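PDB 3DOH: esterase from Thermotoga maritima, which is a thermostable esterase that hydrolyses carboxylic esters, combining an alpha/beta-hydrolase domain with an immunoglobulin-like domain. Local coordinates for residues R207-V211 with H212-V216; G196-G199 with A200-W203; S70-I73 with F74-R77; E367-E370 with A371-L375. All coordinates share one frame; numbering follows the deposited sequence.

Contact 1 (R207-V211 with H212-V216). With SO4 (sulfate ion), chain D.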
loop_
_atom_site.group_PDB
_atom_site.type_symbol
_atom_site.label_atom_id
_atom_site.label_comp_id
_atom_site.label_asym_id
_atom_site.label_seq_id
_atom_site.Cartn_x
_atom_site.Cartn_y
_atom_site.Cartn_z
ATOM N N ARG A 207 7.305 -12.949 36.996
ATOM C CA ARG A 207 7.081 -11.519 37.389
ATOM C C ARG A 207 6.176 -11.350 38.618
ATOM O O ARG A 207 6.367 -10.422 39.419
ATOM C CB ARG A 207 6.560 -10.662 36.216
ATOM C CG ARG A 207 5.207 -11.119 35.629
ATOM C CD ARG A 207 4.757 -10.261 34.450
ATOM N NE ARG A 207 5.899 -10.056 33.585
ATOM C CZ ARG A 207 6.193 -10.858 32.564
ATOM N NH1 ARG A 207 5.379 -11.886 32.294
ATOM N NH2 ARG A 207 7.280 -10.627 31.808
ATOM N N TYR A 208 5.186 -12.243 38.758
ATOM C CA TYR A 208 4.284 -12.151 39.887
ATOM C C TYR A 208 4.715 -13.034 41.026
ATOM O O TYR A 208 4.654 -12.629 42.197
ATOM C CB TYR A 208 2.831 -12.432 39.470
ATOM C CG TYR A 208 2.353 -11.490 38.434
ATOM C CD1 TYR A 208 2.330 -10.094 38.679
ATOM C CD2 TYR A 208 1.977 -11.948 37.179
ATOM C CE1 TYR A 208 1.913 -9.205 37.714
ATOM C CE2 TYR A 208 1.540 -11.050 36.187
ATOM C CZ TYR A 208 1.524 -9.683 36.473
ATOM O OH TYR A 208 1.134 -8.805 35.513
ATOM N N GLN A 209 5.158 -14.241 40.703
ATOM C CA GLN A 209 5.550 -15.196 41.749
ATOM C C GLN A 209 6.582 -14.659 42.720
ATOM O O GLN A 209 6.532 -14.925 43.898
ATOM C CB GLN A 209 6.100 -16.447 41.113
ATOM C CG GLN A 209 5.003 -17.304 40.630
ATOM C CD GLN A 209 4.217 -17.865 41.777
ATOM O OE1 GLN A 209 4.773 -18.139 42.853
ATOM N NE2 GLN A 209 2.908 -18.054 41.561
ATOM N N VAL A 210 7.522 -13.898 42.186
ATOM C CA VAL A 210 8.646 -13.356 42.915
ATOM C C VAL A 210 8.215 -12.244 43.874
ATOM O O VAL A 210 8.925 -11.941 44.849
ATOM C CB VAL A 210 9.666 -12.834 41.891
ATOM C CG1 VAL A 210 9.470 -11.307 41.616
ATOM C CG2 VAL A 210 11.027 -13.167 42.325
ATOM N N VAL A 211 7.047 -11.638 43.629
ATOM C CA VAL A 211 6.474 -10.706 44.627
ATOM C C VAL A 211 5.299 -11.265 45.435
ATOM O O VAL A 211 5.040 -10.803 46.540
ATOM C CB VAL A 211 6.193 -9.266 44.059
ATOM C CG1 VAL A 211 7.452 -8.707 43.467
ATOM C CG2 VAL A 211 5.156 -9.298 42.999
ATOM N N HIS A 212 4.604 -12.249 44.875
ATOM C CA HIS A 212 3.493 -12.892 45.565
ATOM C C HIS A 212 3.438 -14.384 45.251
ATOM O O HIS A 212 2.555 -14.844 44.528
ATOM C CB HIS A 212 2.169 -12.227 45.185
ATOM C CG HIS A 212 2.221 -10.731 45.188
ATOM N ND1 HIS A 212 2.388 -9.989 44.038
ATOM C CD2 HIS A 212 2.130 -9.838 46.202
ATOM C CE1 HIS A 212 2.397 -8.704 44.344
ATOM N NE2 HIS A 212 2.241 -8.585 45.649
ATOM N N PRO A 213 4.388 -15.134 45.801
ATOM C CA PRO A 213 4.309 -16.598 45.802
ATOM C C PRO A 213 2.994 -17.093 46.395
ATOM O O PRO A 213 2.384 -16.399 47.208
ATOM C CB PRO A 213 5.477 -17.007 46.699
ATOM C CG PRO A 213 5.658 -15.853 47.621
ATOM C CD PRO A 213 5.330 -14.629 46.814
ATOM N N CYS A 214 2.568 -18.286 45.991
ATOM C CA CYS A 214 1.347 -18.440 45.209
ATOM C C CYS A 214 1.174 -19.878 44.731
ATOM O O CYS A 214 1.998 -20.395 43.977
ATOM C CB CYS A 214 1.351 -17.485 44.014
ATOM S SG CYS A 214 -0.173 -17.499 43.041
ATOM N N PHE A 215 0.097 -20.518 45.175
ATOM C CA PHE A 215 -0.389 -21.718 44.540
ATOM C C PHE A 215 -1.514 -21.370 43.562
ATOM O O PHE A 215 -2.277 -20.405 43.762
ATOM C CB PHE A 215 -0.986 -22.656 45.584
ATOM C CG PHE A 215 0.014 -23.260 46.548
ATOM C CD1 PHE A 215 0.435 -22.562 47.675
ATOM C CD2 PHE A 215 0.461 -24.564 46.373
ATOM C CE1 PHE A 215 1.336 -23.127 48.583
ATOM C CE2 PHE A 215 1.360 -25.153 47.293
ATOM C CZ PHE A 215 1.796 -24.443 48.385
ATOM N N VAL A 216 -1.633 -22.191 42.519
ATOM C CA VAL A 216 -2.721 -22.071 41.562
ATOM C C VAL A 216 -3.343 -23.416 41.325
ATOM O O VAL A 216 -2.679 -24.341 40.894
ATOM C CB VAL A 216 -2.248 -21.553 40.203
ATOM C CG1 VAL A 216 -3.433 -21.292 39.277
ATOM C CG2 VAL A 216 -1.438 -20.292 40.368
HETATM S S SO4 D . 7.036 -13.660 29.331
HETATM O O1 SO4 D . 5.715 -13.691 30.021
HETATM O O2 SO4 D . 7.971 -14.734 29.617
HETATM O O3 SO4 D . 7.682 -12.373 29.615
HETATM O O4 SO4 D . 6.800 -13.860 27.905
#
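The turn that leads from helix 206-209 into strand 215-219 of the alpha/beta-hydrolase sheet is closed where Tyr208 and Gln209 meet His212, Pro213 and Cys214. Tyr208 O takes two backbone N-H groups, His212 N at 2.7 Å and Val211 N at 3.0 Å, the first almost in line with the carbonyl. Gln209 bends at its second torsion (chi2 -68°), which swings the amide back over the turn; NE2 gives its stronger hydrogen bond to Trp203 O and a weak one, 3.5 Å long, to Cys214 O. Val211 CB lies over one face of the His212 imidazole, 4.1 Å from the ring centroid, in a CH-pi contact displaced toward the rim. The same imidazole stacks with Phe376 in helix 369-376. With an alanine in place of His212, Val211 and Phe376 would probably lose the flat surface they pack on, and a gap would open between the turn and that helix. Arg207, turned outward to the second subunit, presents the edge of its guanidinium to a sulfate that also accepts from Lys348 N of that subunit: NH1 binds O1 at 2.9 Å and NH2 binds O3 at 2.8 Å, both nearly straight.

Contact 2 (G196-G199 with A200-W203)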
loop_
_atom_site.group_PDB
_atom_site.type_symbol
_atom_site.label_atom_id
_atom_site.label_comp_id
_atom_site.label_asym_id
_atom_site.label_seq_id
_atom_site.Cartn_x
_atom_site.Cartn_y
_atom_site.Cartn_z
ATOM N N GLY A 196 -6.169 -22.646 27.356
ATOM C CA GLY A 196 -7.118 -21.881 26.551
ATOM C C GLY A 196 -6.986 -20.377 26.690
ATOM O O GLY A 196 -7.306 -19.659 25.759
ATOM N N ASN A 197 -6.490 -19.901 27.835
ATOM C CA ASN A 197 -6.244 -18.462 28.097
ATOM C C ASN A 197 -5.254 -18.300 29.278
ATOM O O ASN A 197 -4.752 -19.300 29.774
ATOM C CB ASN A 197 -7.561 -17.758 28.371
ATOM C CG ASN A 197 -8.417 -18.529 29.345
ATOM O OD1 ASN A 197 -9.591 -18.834 29.063
ATOM N ND2 ASN A 197 -7.843 -18.853 30.514
ATOM N N ARG A 198 -4.974 -17.078 29.724
ATOM C CA ARG A 198 -3.914 -16.846 30.694
ATOM C C ARG A 198 -4.481 -16.957 32.115
ATOM O O ARG A 198 -3.855 -16.560 33.103
ATOM C CB ARG A 198 -3.232 -15.482 30.452
ATOM C CG ARG A 198 -2.100 -15.418 29.361
ATOM C CD ARG A 198 -0.880 -14.541 29.810
ATOM N NE ARG A 198 0.403 -15.013 29.238
ATOM C CZ ARG A 198 1.144 -14.376 28.292
ATOM N NH1 ARG A 198 0.762 -13.186 27.777
ATOM N NH2 ARG A 198 2.294 -14.923 27.838
ATOM N N GLY A 199 -5.680 -17.533 32.217
ATOM C CA GLY A 199 -6.430 -17.590 33.492
ATOM C C GLY A 199 -5.742 -18.272 34.654
ATOM O O GLY A 199 -5.883 -17.847 35.817
ATOM N N ALA A 200 -4.989 -19.330 34.355
ATOM C CA ALA A 200 -4.324 -20.100 35.413
ATOM C C ALA A 200 -2.886 -19.623 35.551
ATOM O O ALA A 200 -2.355 -19.444 36.630
ATOM C CB ALA A 200 -4.358 -21.597 35.092
ATOM N N VAL A 201 -2.300 -19.373 34.402
ATOM C CA VAL A 201 -0.890 -19.301 34.223
ATOM C C VAL A 201 -0.312 -17.930 34.606
ATOM O O VAL A 201 0.823 -17.819 35.076
ATOM C CB VAL A 201 -0.682 -19.668 32.737
ATOM C CG1 VAL A 201 -0.005 -18.583 31.942
ATOM C CG2 VAL A 201 -0.150 -21.084 32.574
ATOM N N VAL A 202 -1.098 -16.877 34.458
ATOM C CA VAL A 202 -0.609 -15.523 34.792
ATOM C C VAL A 202 -0.090 -15.514 36.240
ATOM O O VAL A 202 1.007 -15.023 36.510
ATOM C CB VAL A 202 -1.692 -14.424 34.511
ATOM C CG1 VAL A 202 -2.951 -14.639 35.370
ATOM C CG2 VAL A 202 -1.121 -13.040 34.695
ATOM N N TRP A 203 -0.854 -16.134 37.143
ATOM C CA TRP A 203 -0.489 -16.137 38.534
ATOM C C TRP A 203 0.813 -16.886 38.702
ATOM O O TRP A 203 1.488 -16.762 39.698
ATOM C CB TRP A 203 -1.587 -16.767 39.341
ATOM C CG TRP A 203 -2.973 -16.298 38.867
ATOM C CD1 TRP A 203 -3.847 -16.995 38.064
ATOM C CD2 TRP A 203 -3.604 -15.042 39.155
ATOM N NE1 TRP A 203 -4.973 -16.241 37.839
ATOM C CE2 TRP A 203 -4.847 -15.040 38.496
ATOM C CE3 TRP A 203 -3.225 -13.910 39.885
ATOM C CZ2 TRP A 203 -5.727 -13.949 38.562
ATOM C CZ3 TRP A 203 -4.097 -12.830 39.961
ATOM C CH2 TRP A 203 -5.327 -12.855 39.297
HETATM O O HOH W 1 -3.835 -20.311 31.898
#
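The indole of Trp203 stands edge-on to Gly199 O, within the loop between helices 192-195 and 206-209. Trp203 NE1 donates to Gly199 O at 2.7 Å; the oxygen lies close to the ring plane, although the N-H is tilted from the carbonyl plane and the bond is bent, at 130°. One face of the same indole is covered near its rim by Val202 CG1. Val202 in turn sits beside Arg198, with Val202 CB 4.5 Å from Arg198 CB. The backbone N of Val202 donates to Arg198 O at 3.1 Å, closing a turn of the chain. The long Arg198 side chain runs the other way: Val201 CG1 lies at the edge of its guanidinium, and NH1 forms a salt bridge with Glu347 of the second subunit. Water 1 spans the bend, donating to Asn197 O at 2.5 Å and accepting from Ala200 N at 2.9 Å. A leucine in place of Trp203 would probably leave Gly199 O without its mate and open a gap against Ile372 and Leu375 of helix 369-376. The chemistry thus implies a division of labour: backbone carbonyls in a buried loop are satisfied by an indole N-H, a peptide N-H and a water, while the one charged group is carried to the subunit boundary.

Contact 3 (S70-I73 with F74-R77)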
loop_
_atom_site.group_PDB
_atom_site.type_symbol
_atom_site.label_atom_id
_atom_site.label_comp_id
_atom_site.label_asym_id
_atom_site.label_seq_id
_atom_site.Cartn_x
_atom_site.Cartn_y
_atom_site.Cartn_z
ATOM N N SER A 70 16.202 -18.245 26.167
ATOM C CA SER A 70 17.116 -17.190 26.671
ATOM C C SER A 70 18.176 -16.782 25.649
ATOM O O SER A 70 18.752 -17.646 24.963
ATOM C CB SER A 70 17.765 -17.576 28.014
ATOM O OG SER A 70 18.983 -18.291 27.828
ATOM N N PHE A 71 18.419 -15.474 25.554
ATOM C CA PHE A 71 19.365 -14.919 24.602
ATOM C C PHE A 71 20.180 -13.797 25.231
ATOM O O PHE A 71 19.607 -12.801 25.647
ATOM C CB PHE A 71 18.599 -14.378 23.396
ATOM C CG PHE A 71 19.384 -13.426 22.513
ATOM C CD1 PHE A 71 20.557 -13.834 21.863
ATOM C CD2 PHE A 71 18.910 -12.121 22.290
ATOM C CE1 PHE A 71 21.264 -12.929 21.009
ATOM C CE2 PHE A 71 19.606 -11.198 21.448
ATOM C CZ PHE A 71 20.783 -11.605 20.805
ATOM N N SER A 72 21.505 -13.945 25.289
ATOM C CA SER A 72 22.367 -12.811 25.602
ATOM C C SER A 72 23.193 -12.382 24.409
ATOM O O SER A 72 23.814 -13.232 23.783
ATOM C CB SER A 72 23.317 -13.118 26.760
ATOM O OG SER A 72 24.120 -11.966 27.056
ATOM N N ILE A 73 23.220 -11.087 24.113
ATOM C CA ILE A 73 24.110 -10.551 23.087
ATOM C C ILE A 73 25.539 -11.074 23.227
ATOM O O ILE A 73 26.309 -11.065 22.267
ATOM C CB ILE A 73 24.133 -9.011 23.108
ATOM C CG1 ILE A 73 24.890 -8.505 24.337
ATOM C CG2 ILE A 73 22.716 -8.457 23.084
ATOM C CD1 ILE A 73 25.381 -7.080 24.209
ATOM N N PHE A 74 25.885 -11.527 24.428
ATOM C CA PHE A 74 27.269 -11.669 24.828
ATOM C C PHE A 74 27.805 -12.973 24.385
ATOM O O PHE A 74 28.937 -13.046 23.877
ATOM C CB PHE A 74 27.450 -11.501 26.331
ATOM C CG PHE A 74 27.392 -10.079 26.769
ATOM C CD1 PHE A 74 27.970 -9.077 25.978
ATOM C CD2 PHE A 74 26.748 -9.728 27.953
ATOM C CE1 PHE A 74 27.909 -7.739 26.361
ATOM C CE2 PHE A 74 26.688 -8.398 28.362
ATOM C CZ PHE A 74 27.276 -7.397 27.562
ATOM N N ASN A 75 26.985 -14.001 24.565
ATOM C CA ASN A 75 27.351 -15.341 24.157
ATOM C C ASN A 75 26.190 -15.954 23.396
ATOM O O ASN A 75 25.404 -16.732 23.942
ATOM C CB ASN A 75 27.697 -16.174 25.389
ATOM C CG ASN A 75 26.513 -16.357 26.280
ATOM O OD1 ASN A 75 25.817 -15.384 26.601
ATOM N ND2 ASN A 75 26.223 -17.604 26.639
ATOM N N ASN A 76 26.088 -15.573 22.129
ATOM C CA ASN A 76 25.051 -16.061 21.230
ATOM C C ASN A 76 25.509 -17.397 20.639
ATOM O O ASN A 76 25.844 -17.477 19.456
ATOM C CB ASN A 76 24.844 -14.995 20.143
ATOM C CG ASN A 76 23.685 -15.287 19.194
ATOM O OD1 ASN A 76 23.009 -16.328 19.251
ATOM N ND2 ASN A 76 23.464 -14.354 18.296
ATOM N N ARG A 77 25.542 -18.440 21.462
ATOM C CA ARG A 77 26.170 -19.683 21.040
ATOM C C ARG A 77 25.751 -20.904 21.871
ATOM O O ARG A 77 25.333 -20.765 23.037
ATOM C CB ARG A 77 27.712 -19.526 21.002
ATOM C CG ARG A 77 28.485 -20.054 22.212
ATOM C CD ARG A 77 30.028 -19.810 22.142
ATOM N NE ARG A 77 30.411 -18.617 22.902
ATOM C CZ ARG A 77 30.751 -17.442 22.365
ATOM N NH1 ARG A 77 30.806 -17.284 21.033
ATOM N NH2 ARG A 77 31.047 -16.421 23.174
#
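Ile73 carries CG1 between its backbone N and carbonyl carbon (chi1 72°), which brings that branch over the ring of Phe74, whose own CG stands beside the backbone N (chi1 -77°). The two side chains lie side by side and point the same way: Ile73 CG1 is 3.7 Å from the Phe74 ring centroid, over the face in a CH-pi contact, and Ile73 CD1 continues along the ring to Phe74 CE1. Ser72 OG comes to within 3.4 Å of Phe74 CB. A hydrogen bond from Phe74 N to Ser72 OG is doubtful, since the modelled place of that nitrogen is unsure; a firmer partner of OG is Pro320 O of the second subunit. Asn75 N gives a weak, bent hydrogen bond of 3.4 Å to Ser72 O, and Asn75 OD1 returns to Ser72 CB. Farther round, the amide of Asn76 comes to the edge of the Phe71 ring, ND2 to CE1 at 3.8 Å, with the two planes 73° apart. Asn76 is itself the centre of an inverse gamma turn, with a weak bond from Arg77 N to Asn75 O. The whole bend belongs to the surface loop joining strands 53-64 and 80-85 of the immunoglobulin-like domain; Asn76 OD1 accepts from Ala63 N and the Phe71 ring meets Tyr62, both on strand 53-64, while Phe71 and Ile73 pack on Pro320 of the second subunit.

Contact 4 (E367-E370 with A371-L375)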
loop_
_atom_site.group_PDB
_atom_site.type_symbol
_atom_site.label_atom_id
_atom_site.label_comp_id
_atom_site.label_asym_id
_atom_site.label_seq_id
_atom_site.Cartn_x
_atom_site.Cartn_y
_atom_site.Cartn_z
ATOM N N GLU A 367 -4.558 -9.370 31.712
ATOM C CA GLU A 367 -3.425 -8.502 31.369
ATOM C C GLU A 367 -3.381 -7.213 32.215
ATOM O O GLU A 367 -2.493 -6.380 32.044
ATOM C CB GLU A 367 -3.338 -8.241 29.848
ATOM C CG GLU A 367 -3.016 -9.480 28.976
ATOM C CD GLU A 367 -1.739 -10.268 29.408
ATOM O OE1 GLU A 367 -0.612 -9.767 29.191
ATOM O OE2 GLU A 367 -1.864 -11.410 29.944
ATOM N N ASN A 368 -4.271 -7.094 33.187
ATOM C CA ASN A 368 -4.331 -5.902 34.022
ATOM C C ASN A 368 -3.520 -6.029 35.335
ATOM O O ASN A 368 -3.948 -6.713 36.294
ATOM C CB ASN A 368 -5.801 -5.639 34.305
ATOM C CG ASN A 368 -6.063 -4.319 34.999
ATOM O OD1 ASN A 368 -5.252 -3.830 35.809
ATOM N ND2 ASN A 368 -7.252 -3.756 34.727
ATOM N N GLN A 369 -2.357 -5.374 35.382
ATOM C CA GLN A 369 -1.445 -5.462 36.541
ATOM C C GLN A 369 -2.131 -4.944 37.813
ATOM O O GLN A 369 -1.866 -5.439 38.906
ATOM C CB GLN A 369 -0.054 -4.787 36.277
ATOM C CG GLN A 369 0.791 -4.575 37.583
ATOM C CD GLN A 369 2.303 -4.253 37.384
ATOM O OE1 GLN A 369 2.696 -3.593 36.417
ATOM N NE2 GLN A 369 3.149 -4.708 38.337
ATOM N N GLU A 370 -3.016 -3.969 37.663
ATOM C CA GLU A 370 -3.744 -3.384 38.780
ATOM C C GLU A 370 -4.620 -4.469 39.443
ATOM O O GLU A 370 -4.614 -4.646 40.668
ATOM C CB GLU A 370 -4.621 -2.207 38.273
ATOM C CG GLU A 370 -4.479 -0.875 39.037
ATOM C CD GLU A 370 -5.843 -0.149 39.402
ATOM O OE1 GLU A 370 -6.594 0.352 38.486
ATOM O OE2 GLU A 370 -6.140 -0.067 40.636
ATOM N N ALA A 371 -5.344 -5.203 38.603
ATOM C CA ALA A 371 -6.243 -6.288 39.021
ATOM C C ALA A 371 -5.508 -7.387 39.776
ATOM O O ALA A 371 -5.931 -7.808 40.868
ATOM C CB ALA A 371 -6.943 -6.870 37.811
ATOM N N ILE A 372 -4.408 -7.847 39.189
ATOM C CA ILE A 372 -3.511 -8.813 39.846
ATOM C C ILE A 372 -3.019 -8.323 41.218
ATOM O O ILE A 372 -3.158 -9.022 42.241
ATOM C CB ILE A 372 -2.351 -9.153 38.909
ATOM C CG1 ILE A 372 -2.883 -10.019 37.769
ATOM C CG2 ILE A 372 -1.211 -9.799 39.664
ATOM C CD1 ILE A 372 -2.081 -9.879 36.532
ATOM N N GLU A 373 -2.505 -7.092 41.248
ATOM C CA GLU A 373 -1.964 -6.532 42.483
ATOM C C GLU A 373 -3.055 -6.446 43.516
ATOM O O GLU A 373 -2.844 -6.838 44.689
ATOM C CB GLU A 373 -1.365 -5.149 42.237
ATOM C CG GLU A 373 0.092 -5.183 41.745
ATOM C CD GLU A 373 0.983 -6.055 42.637
ATOM O OE1 GLU A 373 1.454 -7.110 42.142
ATOM O OE2 GLU A 373 1.182 -5.705 43.836
ATOM N N TRP A 374 -4.226 -5.947 43.083
ATOM C CA TRP A 374 -5.352 -5.782 43.959
ATOM C C TRP A 374 -5.763 -7.109 44.601
ATOM O O TRP A 374 -6.126 -7.159 45.776
ATOM C CB TRP A 374 -6.514 -5.201 43.179
ATOM C CG TRP A 374 -7.817 -5.211 43.958
ATOM C CD1 TRP A 374 -8.269 -4.233 44.815
ATOM C CD2 TRP A 374 -8.841 -6.246 43.960
ATOM N NE1 TRP A 374 -9.504 -4.587 45.316
ATOM C CE2 TRP A 374 -9.876 -5.808 44.810
ATOM C CE3 TRP A 374 -9.000 -7.466 43.290
ATOM C CZ2 TRP A 374 -11.037 -6.575 45.041
ATOM C CZ3 TRP A 374 -10.167 -8.225 43.526
ATOM C CH2 TRP A 374 -11.153 -7.778 44.393
ATOM N N LEU A 375 -5.714 -8.201 43.842
ATOM C CA LEU A 375 -6.229 -9.444 44.396
ATOM C C LEU A 375 -5.333 -9.792 45.560
ATOM O O LEU A 375 -5.827 -10.153 46.632
ATOM C CB LEU A 375 -6.286 -10.554 43.361
ATOM C CG LEU A 375 -6.837 -11.938 43.736
ATOM C CD1 LEU A 375 -8.355 -11.950 43.721
ATOM C CD2 LEU A 375 -6.327 -12.904 42.723
HETATM O O HOH W 2 3.600 -7.027 40.597
#
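From Asn368 onward the backbone winds into a regular helix, with Ile372 N bonded to Asn368 O at 3.1 Å, Glu373 N to Gln369 O at 2.9 Å and Trp374 N to Glu370 O at 2.8 Å. Asn368 occupies the N-cap. Its CG is anti to the backbone N (chi1 -172°), and this turns the amide back over the first turn, where OD1 accepts from Ala371 N at 3.1 Å and, weakly, from Glu370 N. The Ala371 donor approaches from above the amide plane and not along a lone pair, though the N-H itself points fairly straight at the oxygen (158°). Two of the first-turn N-H groups, which lie before the first i to i+4 bond, thus share one side-chain atom, while Asn368 CB rests 3.9 Å from Ala371 CB. Gln369 and Glu373, one turn apart, run alongside each other, CG to CG at 4.3 Å, and their polar ends share water 2, which accepts from Gln369 NE2 and sits 2.6 Å from Glu373 OE1; the same NE2 has a weak bond to Tyr343 O of the second subunit. Leu375 packs on Ile292 of strand 290-294, and Ala371 on Phe314 of strand 311-316. The Trp374 indole, with Ala371 O at its edge, meets Trp312 of strand 311-316 edge-to-face. The arrangement is an asparagine N-cap opening a helix that has one side on the central sheet of an alpha/beta-hydrolase fold.

In the fold
Contacts 1, 2 and 4 form one cluster in the hydrolase domain, their centres about 12 to 13 Å apart. Contact 2 runs on into contact 1, and the two pack together through Tyr208 on Val202 and Val216 on Ala200; helix 369-376 of contact 4 lies against both. Gly199 of contact 2 comes close to the probable nucleophile elbow but makes no contact with it. Contact 3 stands apart on the immunoglobulin-like domain, its centre about 27 to 32 Å from the others. It nevertheless touches Pro320 of the second subunit, the residue after the aspartate of the probable catalytic triad, so the assembly probably brings this loop close to a neighbouring active site.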